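PDB 2C1S: biotin binding protein A, which binds biotin, held here as its sulfoxide, in a pocket at one end of an avidin-family beta barrel, four copies forming the assembly. Local coordinates for residues A[70-74]-A[75-79]. Residues are numbered along the deposited sequence; the frame is centred on the assembly and turned at random.
With BSO (biotin-D-sulfoxide), chain C.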
loop_
_atom_site.group_PDB
_atom_site.type_symbol
_atom_site.label_atom_id
_atom_site.label_comp_id
_atom_site.label_asym_id
_atom_site.label_seq_id
_atom_site.Cartn_x
_atom_site.Cartn_y
_atom_site.Cartn_z
ATOM N N VAL A 70 11.416 -9.218 7.814
ATOM C CA VAL A 70 12.222 -10.312 7.275
ATOM C C VAL A 70 13.496 -9.845 6.554
ATOM O O VAL A 70 13.430 -9.153 5.527
ATOM C CB VAL A 70 11.421 -11.203 6.333
ATOM C CG1 VAL A 70 12.298 -12.366 5.852
ATOM C CG2 VAL A 70 10.075 -11.636 7.000
ATOM N N GLN A 71 14.647 -10.300 7.057
ATOM C CA GLN A 71 15.943 -9.951 6.475
ATOM C C GLN A 71 16.394 -11.056 5.517
ATOM O O GLN A 71 17.077 -12.010 5.920
ATOM C CB GLN A 71 16.936 -9.738 7.625
ATOM C CG GLN A 71 18.331 -9.197 7.283
ATOM C CD GLN A 71 19.301 -9.533 8.414
ATOM O OE1 GLN A 71 19.636 -10.700 8.585
ATOM N NE2 GLN A 71 19.717 -8.516 9.216
ATOM N N TRP A 72 15.986 -10.940 4.255
ATOM C CA TRP A 72 16.211 -11.977 3.247
ATOM C C TRP A 72 17.686 -12.240 3.113
ATOM O O TRP A 72 18.470 -11.304 2.993
ATOM C CB TRP A 72 15.635 -11.563 1.891
ATOM C CG TRP A 72 14.167 -11.254 1.991
ATOM C CD1 TRP A 72 13.595 -10.022 1.896
ATOM C CD2 TRP A 72 13.086 -12.186 2.258
ATOM N NE1 TRP A 72 12.224 -10.123 2.059
ATOM C CE2 TRP A 72 11.885 -11.432 2.290
ATOM C CE3 TRP A 72 13.016 -13.576 2.459
ATOM C CZ2 TRP A 72 10.628 -12.022 2.506
ATOM C CZ3 TRP A 72 11.766 -14.166 2.659
ATOM C CH2 TRP A 72 10.585 -13.391 2.685
ATOM N N GLN A 73 18.055 -13.518 3.123
ATOM C CA GLN A 73 19.475 -13.904 3.098
ATOM C C GLN A 73 20.019 -14.032 1.683
ATOM O O GLN A 73 21.224 -14.197 1.484
ATOM C CB GLN A 73 19.695 -15.195 3.889
ATOM C CG GLN A 73 19.365 -15.035 5.354
ATOM C CD GLN A 73 20.282 -14.050 6.070
ATOM O OE1 GLN A 73 21.444 -14.353 6.322
ATOM N NE2 GLN A 73 19.756 -12.870 6.416
ATOM N N PHE A 74 19.141 -13.918 0.698
ATOM C CA PHE A 74 19.501 -14.173 -0.674
ATOM C C PHE A 74 19.140 -12.961 -1.544
ATOM O O PHE A 74 19.197 -13.045 -2.765
ATOM C CB PHE A 74 18.737 -15.387 -1.170
ATOM C CG PHE A 74 17.245 -15.238 -1.049
ATOM C CD1 PHE A 74 16.488 -14.791 -2.135
ATOM C CD2 PHE A 74 16.607 -15.503 0.162
ATOM C CE1 PHE A 74 15.116 -14.618 -2.010
ATOM C CE2 PHE A 74 15.247 -15.345 0.281
ATOM C CZ PHE A 74 14.504 -14.895 -0.805
ATOM N N ALA A 75 18.740 -11.866 -0.900
ATOM C CA ALA A 75 18.348 -10.639 -1.605
ATOM C C ALA A 75 18.669 -9.388 -0.793
ATOM O O ALA A 75 18.810 -9.457 0.430
ATOM C CB ALA A 75 16.855 -10.685 -1.974
ATOM N N ASP A 76 18.792 -8.254 -1.483
ATOM C CA ASP A 76 19.100 -6.977 -0.831
ATOM C C ASP A 76 17.875 -6.247 -0.305
ATOM O O ASP A 76 17.978 -5.195 0.305
ATOM C CB ASP A 76 19.910 -6.099 -1.782
ATOM C CG ASP A 76 21.181 -6.788 -2.228
ATOM O OD1 ASP A 76 21.726 -7.536 -1.392
ATOM O OD2 ASP A 76 21.617 -6.627 -3.393
ATOM N N SER A 77 16.724 -6.859 -0.485
ATOM C CA SER A 77 15.459 -6.236 -0.141
ATOM C C SER A 77 15.101 -6.612 1.301
ATOM O O SER A 77 15.740 -7.489 1.907
ATOM C CB SER A 77 14.408 -6.790 -1.095
ATOM O OG SER A 77 14.370 -8.197 -0.933
ATOM N N THR A 78 14.067 -5.970 1.835
ATOM C CA THR A 78 13.572 -6.239 3.178
ATOM C C THR A 78 12.065 -6.230 3.047
ATOM O O THR A 78 11.518 -5.409 2.316
ATOM C CB THR A 78 14.014 -5.169 4.208
ATOM O OG1 THR A 78 15.433 -5.299 4.410
ATOM C CG2 THR A 78 13.366 -5.393 5.531
ATOM N N THR A 79 11.411 -7.147 3.749
ATOM C CA THR A 79 9.939 -7.159 3.810
ATOM C C THR A 79 9.478 -6.916 5.224
ATOM O O THR A 79 10.070 -7.439 6.175
ATOM C CB THR A 79 9.342 -8.497 3.322
ATOM O OG1 THR A 79 9.711 -8.716 1.975
ATOM C CG2 THR A 79 7.818 -8.519 3.404
HETATM C C11 BSO C . 12.760 -10.726 -2.850
HETATM O O11 BSO C . 12.411 -11.429 -3.827
HETATM O O12 BSO C . 13.167 -9.554 -2.946
HETATM C C10 BSO C . 12.723 -11.323 -1.426
HETATM C C9 BSO C . 11.639 -12.395 -1.161
HETATM C C8 BSO C . 10.282 -11.710 -1.053
HETATM C C7 BSO C . 9.164 -12.771 -1.011
HETATM C C2 BSO C . 7.793 -12.062 -0.936
HETATM S S1 BSO C . 7.471 -11.210 0.617
HETATM C C6 BSO C . 5.705 -11.002 0.250
HETATM C C5 BSO C . 5.290 -12.310 -0.453
HETATM N N1 BSO C . 4.845 -13.275 0.563
HETATM C C3 BSO C . 5.667 -14.331 0.593
HETATM O O3 BSO C . 5.463 -15.283 1.353
HETATM N N2 BSO C . 6.664 -14.270 -0.299
HETATM C C4 BSO C . 6.548 -13.002 -1.082
HETATM O O10 BSO C . 8.131 -9.866 0.461
HETATM O O HOH W 1 21.469 -11.510 0.517
#
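Trp72 NE1 donates to Thr79 OG1 (2.9 Å, N-H...O 149°), and the hydroxyl lies in the plane of the indole. Thr79 OG1 in turn donates to the sulfoxide oxygen O10 of biotin-D-sulfoxide at a very short 2.5 Å, one hydroxyl thus linking Trp72 to the ligand. Further out, Ser77 OG donates to carboxylate oxygen O12 of the ligand (2.7 Å); its chi1 of 59°, between backbone N and carbonyl carbon, turns OG to that carboxylate. Between these two polar grips the valeryl chain crosses the indole, C9 riding 3.5 Å above the ring centre, while Val70 CG1 covers the opposite face nearer the rim. Phe74 CZ reaches C9 at 3.8 Å. A leucine in place of Trp72 would probably deprive the ligand tail of its flat support and Thr79 OG1 of its N-H donor. Trp72, Phe74, Ala75, Ser77 and Thr79 all line the ligand pocket. In the backbone, Val70 N to Thr79 O (2.8 Å) and a weak bond from Thr79 N to Val70 O close the antiparallel hydrogen-bonded pair. The turn links strands 66-71 and 78-87 into a hairpin of the eight-stranded barrel; Leu101 of strand 93-102 touches Trp72, Ser77 and Thr79, the Tyr34 ring meets the indole at about 90°, and Thr78 OG1 is hydrogen-bonded to Thr65 OG1 of the second subunit.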